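Local coordinates for CrtC domain-containing protein (Fusarium vanettenii 77-13-4, PDB 7A0Q), which is a fungal kievitone hydratase, a lyase that probably adds water to the phytoalexin kievitone as a means of detoxifying this plant defence compound, at residues Q51-W59 with T110-V118; L172-T183 with S201-N211. All blocks are in the same frame, centred on the assembly; numbering follows the deposited sequence.

Contact 1. Residues Q51-W59 with T110-V118; sequences QPNSVGGSW and TPNITTLDV. With NAG (2-acetamido-2-deoxy-beta-D-glucopyranose), chain D.
One face of the Trp59 indole carries two methyl groups from 110-118: Leu116 CD1 over the five-membered ring, 3.6 Å from its centroid, and Val118 CG1 over the six-membered ring, 4.0 Å from its centroid. Both are CH-pi contacts displaced toward the rim. At the edge of the indole, in its plane, lies the backbone of Gln51 and Pro52, and Trp59 NE1 donates there to Gln51 O (2.9 Å). Arg207 forms a cation-pi contact with the same indole. The second flat group, the Asn53 amide, reaches into the bend of 110-118 with CG anti to its own carbonyl carbon (chi1 -72°). Its ND2 sends both N-H bonds out within the amide plane, one to Asp117 O (2.9 Å) and one to Pro111 O (3.0 Å). The donor is tilted slightly from the carbonyl plane of Pro111 and stands well above that of Asp117. Asn53 OD1 takes an almost straight bond from Asp117 N (2.8 Å, 175°), so the amide and the Asp117 backbone are joined in both directions. Ile113 CG1 and Thr110 CG2 pack against the amide, each 3.7 Å from ND2. Beside it, Asn53 N donates to Thr115 O, and Ser54 N, in the short 3-10 segment 53-55, to Ile113 O (3.1 Å). Asn112, centre of an inverse gamma turn, bears the N-linked sugar on ND2 and turns OD1 toward Ser54 CB. The three side-chain bonds of the buried Asn53 all go to main-chain groups, which should fix its amide orientation and hold the glycosylated loop to the segment before strand 58-66.

Contact 2. Residues L172-T183 with S201-N211; sequences LTWEFGLPSAKT and SHTWYDRQWGN. With IMD (imidazole), chain F.
Trp174 and Trp209 form a hydrogen-bonded pair between antiparallel strands 172-179 and 202-210, in the CrtC N-terminal lipocalin domain. Their side chains cross at about a right angle: Trp174 CB sits over the centre of the Trp209 six-membered ring, 3.5 Å from its centroid, while the two five-membered rings are near parallel but slid apart. On the same sheet face, Arg207 CB covers the rim of the Phe176 ring at 3.8 Å from its centroid. The guanidinium leads away to segment 51-59, with Trp209 CE3 over its face. The opposite face is polar. Glu175 and Gln208 stack with carboxylate and amide planes 14° apart, and Gln208 NE2 donates in its amide plane to Thr173 OG1 (2.9 Å). Glu175 OE2 lies 2.6 Å from Asp206 OD2, the two carboxylate planes turned 77° from each other; Glu175 OE1 accepts from Trp236. Near Pro179, which packs over a face of Trp204, a beta bulge shifts the register before Ala181 pairs with Thr203. Trp204 NE1 gives Asp206 OD1 a nearly straight bond (2.8 Å, 177°), and Asp206 OD2 receives a further bond from imidazole N3 at 2.8 Å.

In the fold
Contact 1 and contact 2 lie with their centres about 15 Å apart and meet where strand 58-66 runs beside strand 202-210. Their joints are side chains of 201-211 that reach 51-59: Tyr205 OH is 2.6 Å from Gln51 OE1, and Arg207 NH2 is 2.7 Å from Gly56 O, both probable hydrogen bonds. Contact 1 is peripheral, beside the sugar on Asn112 and with the Thr110 side chain about 5 Å from the magnesium ion. Contact 2 is near the middle of the chain, where Trp236 and Glu340 from the eight-stranded barrel that begins with strand 218-225 approach its acidic face. Glu340 also binds the imidazole, so this molecule, probably from the crystallisation liquor, bridges the two lipocalin-like halves.

Contact 1. Residues Q51-W59 with T110-V118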
loop_
_atom_site.group_PDB
_atom_site.type_symbol
_atom_site.label_atom_id
_atom_site.label_comp_id
_atom_site.label_asym_id
_atom_site.label_seq_id
_atom_site.Cartn_x
_atom_site.Cartn_y
_atom_site.Cartn_z
ATOM N N GLN A 51 -2.633 15.726 -3.597
ATOM C CA GLN A 51 -1.306 15.283 -3.198
ATOM C C GLN A 51 -0.549 16.175 -2.205
ATOM O O GLN A 51 0.246 15.641 -1.428
ATOM C CB GLN A 51 -0.447 15.115 -4.455
ATOM C CG GLN A 51 -0.898 13.968 -5.369
ATOM C CD GLN A 51 -0.332 12.649 -4.904
ATOM O OE1 GLN A 51 -0.707 12.149 -3.847
ATOM N NE2 GLN A 51 0.608 12.088 -5.665
ATOM N N PRO A 52 -0.725 17.502 -2.192
ATOM C CA PRO A 52 0.160 18.342 -1.364
ATOM C C PRO A 52 0.050 18.092 0.136
ATOM O O PRO A 52 -0.965 17.620 0.662
ATOM C CB PRO A 52 -0.289 19.766 -1.704
ATOM C CG PRO A 52 -0.774 19.662 -3.096
ATOM C CD PRO A 52 -1.494 18.339 -3.137
ATOM N N ASN A 53 1.123 18.488 0.831
ATOM C CA ASN A 53 1.180 18.449 2.292
ATOM C C ASN A 53 -0.074 19.024 2.931
ATOM O O ASN A 53 -0.572 18.480 3.920
ATOM C CB ASN A 53 2.371 19.264 2.803
ATOM C CG ASN A 53 3.706 18.617 2.539
ATOM O OD1 ASN A 53 3.868 17.862 1.588
ATOM N ND2 ASN A 53 4.694 18.950 3.371
ATOM N N SER A 54 -0.555 20.160 2.414
ATOM C CA SER A 54 -1.664 20.863 3.063
ATOM C C SER A 54 -2.894 19.981 3.200
ATOM O O SER A 54 -3.743 20.254 4.054
ATOM C CB SER A 54 -2.069 22.108 2.277
ATOM O OG SER A 54 -2.434 21.754 0.949
ATOM N N VAL A 55 -3.024 18.955 2.354
ATOM C CA VAL A 55 -4.220 18.114 2.405
ATOM C C VAL A 55 -4.177 17.191 3.614
ATOM O O VAL A 55 -5.230 16.775 4.121
ATOM C CB VAL A 55 -4.362 17.352 1.072
ATOM C CG1 VAL A 55 -5.530 16.354 1.097
ATOM C CG2 VAL A 55 -4.548 18.340 -0.070
ATOM N N GLY A 56 -2.976 16.872 4.105
ATOM C CA GLY A 56 -2.802 16.053 5.287
ATOM C C GLY A 56 -2.910 14.573 4.969
ATOM O O GLY A 56 -3.070 14.166 3.816
ATOM N N GLY A 57 -2.816 13.754 6.012
ATOM C CA GLY A 57 -3.110 12.333 5.895
ATOM C C GLY A 57 -1.857 11.482 5.694
ATOM O O GLY A 57 -0.873 11.615 6.434
ATOM N N SER A 58 -1.912 10.578 4.711
ATOM C CA SER A 58 -0.958 9.492 4.569
ATOM C C SER A 58 -0.504 9.382 3.117
ATOM O O SER A 58 -1.309 9.519 2.196
ATOM C CB SER A 58 -1.606 8.180 5.052
ATOM O OG SER A 58 -0.858 7.034 4.690
ATOM N N TRP A 59 0.797 9.139 2.930
ATOM C CA TRP A 59 1.421 8.961 1.619
ATOM C C TRP A 59 2.217 7.660 1.689
ATOM O O TRP A 59 2.984 7.467 2.635
ATOM C CB TRP A 59 2.337 10.148 1.269
ATOM C CG TRP A 59 1.662 11.503 1.150
ATOM C CD1 TRP A 59 1.284 12.124 -0.000
ATOM C CD2 TRP A 59 1.326 12.413 2.221
ATOM N NE1 TRP A 59 0.728 13.356 0.280
ATOM C CE2 TRP A 59 0.738 13.548 1.637
ATOM C CE3 TRP A 59 1.449 12.358 3.617
ATOM C CZ2 TRP A 59 0.281 14.634 2.396
ATOM C CZ3 TRP A 59 1.004 13.441 4.372
ATOM C CH2 TRP A 59 0.426 14.562 3.758
ATOM N N THR A 110 4.295 18.454 10.062
ATOM C CA THR A 110 4.343 18.445 8.606
ATOM C C THR A 110 4.197 19.872 8.104
ATOM O O THR A 110 3.189 20.528 8.423
ATOM C CB THR A 110 3.225 17.574 8.031
ATOM O OG1 THR A 110 3.325 16.250 8.568
ATOM C CG2 THR A 110 3.319 17.527 6.506
ATOM N N PRO A 111 5.155 20.398 7.343
ATOM C CA PRO A 111 5.005 21.754 6.802
ATOM C C PRO A 111 3.723 21.887 5.991
ATOM O O PRO A 111 3.396 21.031 5.163
ATOM C CB PRO A 111 6.251 21.925 5.929
ATOM C CG PRO A 111 7.265 21.004 6.559
ATOM C CD PRO A 111 6.477 19.818 7.045
ATOM N N ASN A 112 2.989 22.965 6.244
ATOM C CA ASN A 112 1.727 23.219 5.546
ATOM C C ASN A 112 2.048 24.007 4.281
ATOM O O ASN A 112 2.079 25.238 4.276
ATOM C CB ASN A 112 0.738 23.949 6.449
ATOM C CG ASN A 112 -0.545 24.297 5.732
ATOM O OD1 ASN A 112 -0.836 23.750 4.675
ATOM N ND2 ASN A 112 -1.318 25.216 6.297
ATOM N N ILE A 113 2.300 23.280 3.189
ATOM C CA ILE A 113 2.709 23.865 1.921
ATOM C C ILE A 113 1.839 23.291 0.811
ATOM O O ILE A 113 1.161 22.274 0.983
ATOM C CB ILE A 113 4.202 23.614 1.621
ATOM C CG1 ILE A 113 4.490 22.110 1.552
ATOM C CG2 ILE A 113 5.086 24.265 2.689
ATOM C CD1 ILE A 113 5.949 21.779 1.213
ATOM N N THR A 114 1.865 23.965 -0.339
ATOM C CA THR A 114 1.005 23.621 -1.468
ATOM C C THR A 114 1.638 22.609 -2.415
ATOM O O THR A 114 1.076 22.349 -3.488
ATOM C CB THR A 114 0.619 24.883 -2.251
ATOM O OG1 THR A 114 1.787 25.449 -2.855
ATOM C CG2 THR A 114 -0.023 25.901 -1.335
ATOM N N THR A 115 2.796 22.064 -2.062
ATOM C CA THR A 115 3.453 21.007 -2.816
ATOM C C THR A 115 3.541 19.765 -1.937
ATOM O O THR A 115 3.205 19.793 -0.750
ATOM C CB THR A 115 4.848 21.449 -3.300
ATOM O OG1 THR A 115 5.630 21.911 -2.194
ATOM C CG2 THR A 115 4.737 22.564 -4.346
ATOM N N LEU A 116 3.960 18.647 -2.540
ATOM C CA LEU A 116 4.161 17.400 -1.815
ATOM C C LEU A 116 5.648 17.265 -1.507
ATOM O O LEU A 116 6.462 17.069 -2.416
ATOM C CB LEU A 116 3.645 16.203 -2.619
ATOM C CG LEU A 116 3.986 14.829 -2.035
ATOM C CD1 LEU A 116 3.606 14.756 -0.555
ATOM C CD2 LEU A 116 3.282 13.741 -2.839
ATOM N N ASP A 117 5.988 17.369 -0.220
ATOM C CA ASP A 117 7.369 17.191 0.241
ATOM C C ASP A 117 7.267 16.892 1.742
ATOM O O ASP A 117 7.282 17.805 2.570
ATOM C CB ASP A 117 8.225 18.422 -0.049
ATOM C CG ASP A 117 9.710 18.198 0.228
ATOM O OD1 ASP A 117 10.075 17.227 0.912
ATOM O OD2 ASP A 117 10.530 19.035 -0.217
ATOM N N VAL A 118 7.130 15.608 2.073
ATOM C CA VAL A 118 6.981 15.172 3.458
ATOM C C VAL A 118 8.222 14.380 3.843
ATOM O O VAL A 118 8.737 13.574 3.054
ATOM C CB VAL A 118 5.699 14.342 3.686
ATOM C CG1 VAL A 118 4.426 15.221 3.513
ATOM C CG2 VAL A 118 5.668 13.118 2.776
HETATM C C1 NAG D . -2.544 25.626 5.660
HETATM C C2 NAG D . -3.781 25.314 6.529
HETATM C C3 NAG D . -5.045 25.965 5.955
HETATM C C4 NAG D . -4.818 27.432 5.621
HETATM C C5 NAG D . -3.616 27.553 4.703
HETATM C C6 NAG D . -3.305 28.975 4.295
HETATM C C7 NAG D . -3.853 23.190 7.774
HETATM C C8 NAG D . -4.078 21.710 7.675
HETATM N N2 NAG D . -3.966 23.875 6.631
HETATM O O3 NAG D . -6.093 25.851 6.910
HETATM O O4 NAG D . -5.962 27.973 4.971
HETATM O O5 NAG D . -2.471 27.046 5.397
HETATM O O6 NAG D . -2.482 29.635 5.247
HETATM O O7 NAG D . -3.581 23.739 8.837
#

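Contact 2. Residues L172-T183 with S201-N211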
loop_
_atom_site.group_PDB
_atom_site.type_symbol
_atom_site.label_atom_id
_atom_site.label_comp_id
_atom_site.label_asym_id
_atom_site.label_seq_id
_atom_site.Cartn_x
_atom_site.Cartn_y
_atom_site.Cartn_z
ATOM N N LEU A 172 -15.343 10.024 7.246
ATOM C CA LEU A 172 -15.002 9.704 5.866
ATOM C C LEU A 172 -13.499 9.541 5.679
ATOM O O LEU A 172 -12.691 10.161 6.377
ATOM C CB LEU A 172 -15.520 10.800 4.933
ATOM C CG LEU A 172 -17.030 11.010 5.043
ATOM C CD1 LEU A 172 -17.424 12.347 4.427
ATOM C CD2 LEU A 172 -17.749 9.853 4.379
ATOM N N THR A 173 -13.130 8.674 4.740
ATOM C CA THR A 173 -11.786 8.684 4.189
ATOM C C THR A 173 -11.865 8.894 2.686
ATOM O O THR A 173 -12.882 8.624 2.041
ATOM C CB THR A 173 -11.006 7.395 4.501
ATOM O OG1 THR A 173 -9.602 7.622 4.262
ATOM C CG2 THR A 173 -11.473 6.232 3.631
ATOM N N TRP A 174 -10.770 9.418 2.144
ATOM C CA TRP A 174 -10.585 9.575 0.708
ATOM C C TRP A 174 -9.316 8.826 0.358
ATOM O O TRP A 174 -8.302 9.006 1.028
ATOM C CB TRP A 174 -10.453 11.054 0.312
ATOM C CG TRP A 174 -11.723 11.817 0.502
ATOM C CD1 TRP A 174 -12.678 12.061 -0.435
ATOM C CD2 TRP A 174 -12.181 12.420 1.715
ATOM N NE1 TRP A 174 -13.718 12.780 0.120
ATOM C CE2 TRP A 174 -13.431 13.014 1.440
ATOM C CE3 TRP A 174 -11.657 12.510 3.012
ATOM C CZ2 TRP A 174 -14.167 13.697 2.413
ATOM C CZ3 TRP A 174 -12.394 13.188 3.982
ATOM C CH2 TRP A 174 -13.633 13.773 3.671
ATOM N N GLU A 175 -9.384 7.954 -0.650
ATOM C CA GLU A 175 -8.239 7.101 -0.945
ATOM C C GLU A 175 -8.200 6.741 -2.424
ATOM O O GLU A 175 -9.214 6.324 -2.990
ATOM C CB GLU A 175 -8.286 5.813 -0.100
ATOM C CG GLU A 175 -7.079 4.875 -0.333
ATOM C CD GLU A 175 -7.339 3.430 0.092
ATOM O OE1 GLU A 175 -8.507 3.070 0.380
ATOM O OE2 GLU A 175 -6.377 2.634 0.113
ATOM N N PHE A 176 -7.021 6.875 -3.045
ATOM C CA PHE A 176 -6.809 6.324 -4.378
ATOM C C PHE A 176 -5.475 5.589 -4.431
ATOM O O PHE A 176 -4.527 5.913 -3.711
ATOM C CB PHE A 176 -6.894 7.394 -5.495
ATOM C CG PHE A 176 -5.853 8.490 -5.411
ATOM C CD1 PHE A 176 -6.134 9.687 -4.749
ATOM C CD2 PHE A 176 -4.635 8.358 -6.056
ATOM C CE1 PHE A 176 -5.209 10.709 -4.699
ATOM C CE2 PHE A 176 -3.699 9.386 -6.001
ATOM C CZ PHE A 176 -3.989 10.554 -5.320
ATOM N N GLY A 177 -5.440 4.569 -5.276
ATOM C CA GLY A 177 -4.231 3.798 -5.521
ATOM C C GLY A 177 -3.816 3.954 -6.971
ATOM O O GLY A 177 -4.664 3.987 -7.865
ATOM N N LEU A 178 -2.509 4.059 -7.195
ATOM C CA LEU A 178 -1.944 4.044 -8.540
ATOM C C LEU A 178 -1.157 2.746 -8.634
ATOM O O LEU A 178 -0.039 2.666 -8.107
ATOM C CB LEU A 178 -1.034 5.258 -8.764
ATOM C CG LEU A 178 -1.704 6.597 -8.447
ATOM C CD1 LEU A 178 -0.747 7.785 -8.578
ATOM C CD2 LEU A 178 -2.955 6.795 -9.297
ATOM N N PRO A 179 -1.707 1.686 -9.253
ATOM C CA PRO A 179 -1.228 0.322 -8.945
ATOM C C PRO A 179 0.087 -0.117 -9.575
ATOM O O PRO A 179 0.833 -0.880 -8.951
ATOM C CB PRO A 179 -2.365 -0.578 -9.453
ATOM C CG PRO A 179 -3.502 0.318 -9.704
ATOM C CD PRO A 179 -2.966 1.670 -10.014
ATOM N N SER A 180 0.391 0.355 -10.782
ATOM C CA SER A 180 1.489 -0.203 -11.568
ATOM C C SER A 180 2.313 0.904 -12.212
ATOM O O SER A 180 2.565 0.904 -13.420
ATOM C CB SER A 180 0.943 -1.160 -12.626
ATOM O OG SER A 180 0.368 -2.294 -12.009
ATOM N N ALA A 181 2.759 1.853 -11.392
ATOM C CA ALA A 181 3.518 2.992 -11.890
ATOM C C ALA A 181 4.910 2.575 -12.353
ATOM O O ALA A 181 5.583 1.774 -11.701
ATOM C CB ALA A 181 3.653 4.056 -10.791
ATOM N N LYS A 182 5.334 3.130 -13.487
ATOM C CA LYS A 182 6.710 2.947 -13.945
ATOM C C LYS A 182 7.686 3.430 -12.881
ATOM O O LYS A 182 7.531 4.522 -12.333
ATOM C CB LYS A 182 6.922 3.703 -15.260
ATOM C CG LYS A 182 8.302 3.516 -15.873
ATOM C CD LYS A 182 8.420 4.281 -17.187
ATOM C CE LYS A 182 9.859 4.211 -17.704
ATOM N NZ LYS A 182 10.061 5.005 -18.949
ATOM N N THR A 183 8.703 2.614 -12.601
ATOM C CA THR A 183 9.603 2.807 -11.474
ATOM C C THR A 183 11.056 2.803 -11.931
ATOM O O THR A 183 11.463 1.937 -12.706
ATOM C CB THR A 183 9.383 1.686 -10.453
ATOM O OG1 THR A 183 7.994 1.647 -10.096
ATOM C CG2 THR A 183 10.230 1.894 -9.222
ATOM N N SER A 201 9.589 -3.817 -13.120
ATOM C CA SER A 201 9.306 -3.253 -11.805
ATOM C C SER A 201 7.989 -2.481 -11.890
ATOM O O SER A 201 7.556 -2.077 -12.971
ATOM C CB SER A 201 10.420 -2.295 -11.351
ATOM O OG SER A 201 11.672 -2.967 -11.182
ATOM N N HIS A 202 7.354 -2.262 -10.738
ATOM C CA HIS A 202 6.254 -1.303 -10.690
ATOM C C HIS A 202 6.028 -0.894 -9.248
ATOM O O HIS A 202 6.447 -1.583 -8.321
ATOM C CB HIS A 202 4.953 -1.857 -11.292
ATOM C CG HIS A 202 4.369 -3.008 -10.528
ATOM N ND1 HIS A 202 3.299 -2.874 -9.660
ATOM C CD2 HIS A 202 4.705 -4.320 -10.508
ATOM C CE1 HIS A 202 3.005 -4.056 -9.145
ATOM N NE2 HIS A 202 3.846 -4.949 -9.638
ATOM N N THR A 203 5.361 0.240 -9.073
ATOM C CA THR A 203 5.080 0.762 -7.741
ATOM C C THR A 203 3.586 0.992 -7.606
ATOM O O THR A 203 2.962 1.570 -8.501
ATOM C CB THR A 203 5.846 2.072 -7.482
ATOM O OG1 THR A 203 7.250 1.800 -7.476
ATOM C CG2 THR A 203 5.465 2.697 -6.131
ATOM N N TRP A 204 3.015 0.537 -6.494
ATOM C CA TRP A 204 1.668 0.919 -6.101
ATOM C C TRP A 204 1.833 2.083 -5.138
ATOM O O TRP A 204 2.407 1.923 -4.055
ATOM C CB TRP A 204 0.925 -0.237 -5.440
ATOM C CG TRP A 204 -0.492 0.102 -4.988
ATOM C CD1 TRP A 204 -0.880 1.090 -4.109
ATOM C CD2 TRP A 204 -1.691 -0.567 -5.390
ATOM N NE1 TRP A 204 -2.252 1.062 -3.941
ATOM C CE2 TRP A 204 -2.769 0.055 -4.719
ATOM C CE3 TRP A 204 -1.957 -1.642 -6.247
ATOM C CZ2 TRP A 204 -4.091 -0.366 -4.881
ATOM C CZ3 TRP A 204 -3.274 -2.066 -6.396
ATOM C CH2 TRP A 204 -4.322 -1.421 -5.728
ATOM N N TYR A 205 1.365 3.251 -5.554
ATOM C CA TYR A 205 1.334 4.434 -4.713
ATOM C C TYR A 205 -0.085 4.598 -4.181
ATOM O O TYR A 205 -1.048 4.590 -4.954
ATOM C CB TYR A 205 1.772 5.658 -5.522
ATOM C CG TYR A 205 1.580 6.961 -4.789
ATOM C CD1 TYR A 205 2.547 7.406 -3.881
ATOM C CD2 TYR A 205 0.459 7.756 -5.014
ATOM C CE1 TYR A 205 2.388 8.597 -3.203
ATOM C CE2 TYR A 205 0.286 8.955 -4.329
ATOM C CZ TYR A 205 1.257 9.366 -3.438
ATOM O OH TYR A 205 1.090 10.560 -2.777
ATOM N N ASP A 206 -0.221 4.720 -2.864
ATOM C CA ASP A 206 -1.537 4.847 -2.247
ATOM C C ASP A 206 -1.609 6.142 -1.452
ATOM O O ASP A 206 -0.754 6.405 -0.597
ATOM C CB ASP A 206 -1.860 3.654 -1.334
ATOM C CG ASP A 206 -3.332 3.334 -1.322
ATOM O OD1 ASP A 206 -3.824 2.765 -2.315
ATOM O OD2 ASP A 206 -3.994 3.670 -0.322
ATOM N N ARG A 207 -2.630 6.939 -1.730
ATOM C CA ARG A 207 -2.826 8.238 -1.094
ATOM C C ARG A 207 -4.131 8.217 -0.319
ATOM O O ARG A 207 -5.175 7.881 -0.882
ATOM C CB ARG A 207 -2.859 9.333 -2.163
ATOM C CG ARG A 207 -3.223 10.687 -1.649
ATOM C CD ARG A 207 -2.113 11.315 -0.835
ATOM N NE ARG A 207 -2.514 12.665 -0.426
ATOM C CZ ARG A 207 -2.592 13.082 0.838
ATOM N NH1 ARG A 207 -2.283 12.259 1.852
ATOM N NH2 ARG A 207 -2.965 14.332 1.087
ATOM N N GLN A 208 -4.081 8.577 0.959
ATOM C CA GLN A 208 -5.271 8.475 1.798
ATOM C C GLN A 208 -5.302 9.612 2.800
ATOM O O GLN A 208 -4.297 9.893 3.453
ATOM C CB GLN A 208 -5.310 7.133 2.538
ATOM C CG GLN A 208 -6.617 6.921 3.309
ATOM C CD GLN A 208 -6.800 5.493 3.764
ATOM O OE1 GLN A 208 -5.918 4.648 3.578
ATOM N NE2 GLN A 208 -7.958 5.206 4.367
ATOM N N TRP A 209 -6.471 10.230 2.956
ATOM C CA TRP A 209 -6.617 11.295 3.943
ATOM C C TRP A 209 -8.046 11.244 4.474
ATOM O O TRP A 209 -8.931 10.671 3.842
ATOM C CB TRP A 209 -6.233 12.667 3.351
ATOM C CG TRP A 209 -7.104 13.225 2.239
ATOM C CD1 TRP A 209 -7.991 14.262 2.344
ATOM C CD2 TRP A 209 -7.156 12.794 0.869
ATOM N NE1 TRP A 209 -8.586 14.500 1.132
ATOM C CE2 TRP A 209 -8.104 13.612 0.210
ATOM C CE3 TRP A 209 -6.506 11.789 0.139
ATOM C CZ2 TRP A 209 -8.401 13.467 -1.145
ATOM C CZ3 TRP A 209 -6.822 11.626 -1.195
ATOM C CH2 TRP A 209 -7.765 12.466 -1.826
ATOM N N GLY A 210 -8.274 11.819 5.659
ATOM C CA GLY A 210 -9.552 11.654 6.326
ATOM C C GLY A 210 -9.986 12.904 7.064
ATOM O O GLY A 210 -9.270 13.903 7.105
ATOM N N ASN A 211 -11.184 12.825 7.661
ATOM C CA ASN A 211 -11.766 13.957 8.375
ATOM C C ASN A 211 -12.046 13.659 9.844
ATOM O O ASN A 211 -12.750 14.440 10.500
ATOM C CB ASN A 211 -13.056 14.424 7.680
ATOM C CG ASN A 211 -14.217 13.442 7.851
ATOM O OD1 ASN A 211 -14.031 12.305 8.294
ATOM N ND2 ASN A 211 -15.420 13.882 7.492
HETATM N N1 IMD F . -3.046 1.102 3.789
HETATM C C2 IMD F . -3.943 1.415 2.826
HETATM N N3 IMD F . -3.268 1.967 1.786
HETATM C C4 IMD F . -1.960 1.993 2.092
HETATM C C5 IMD F . -1.816 1.447 3.353
HETATM O O HOH W 1 8.636 0.246 -13.926
#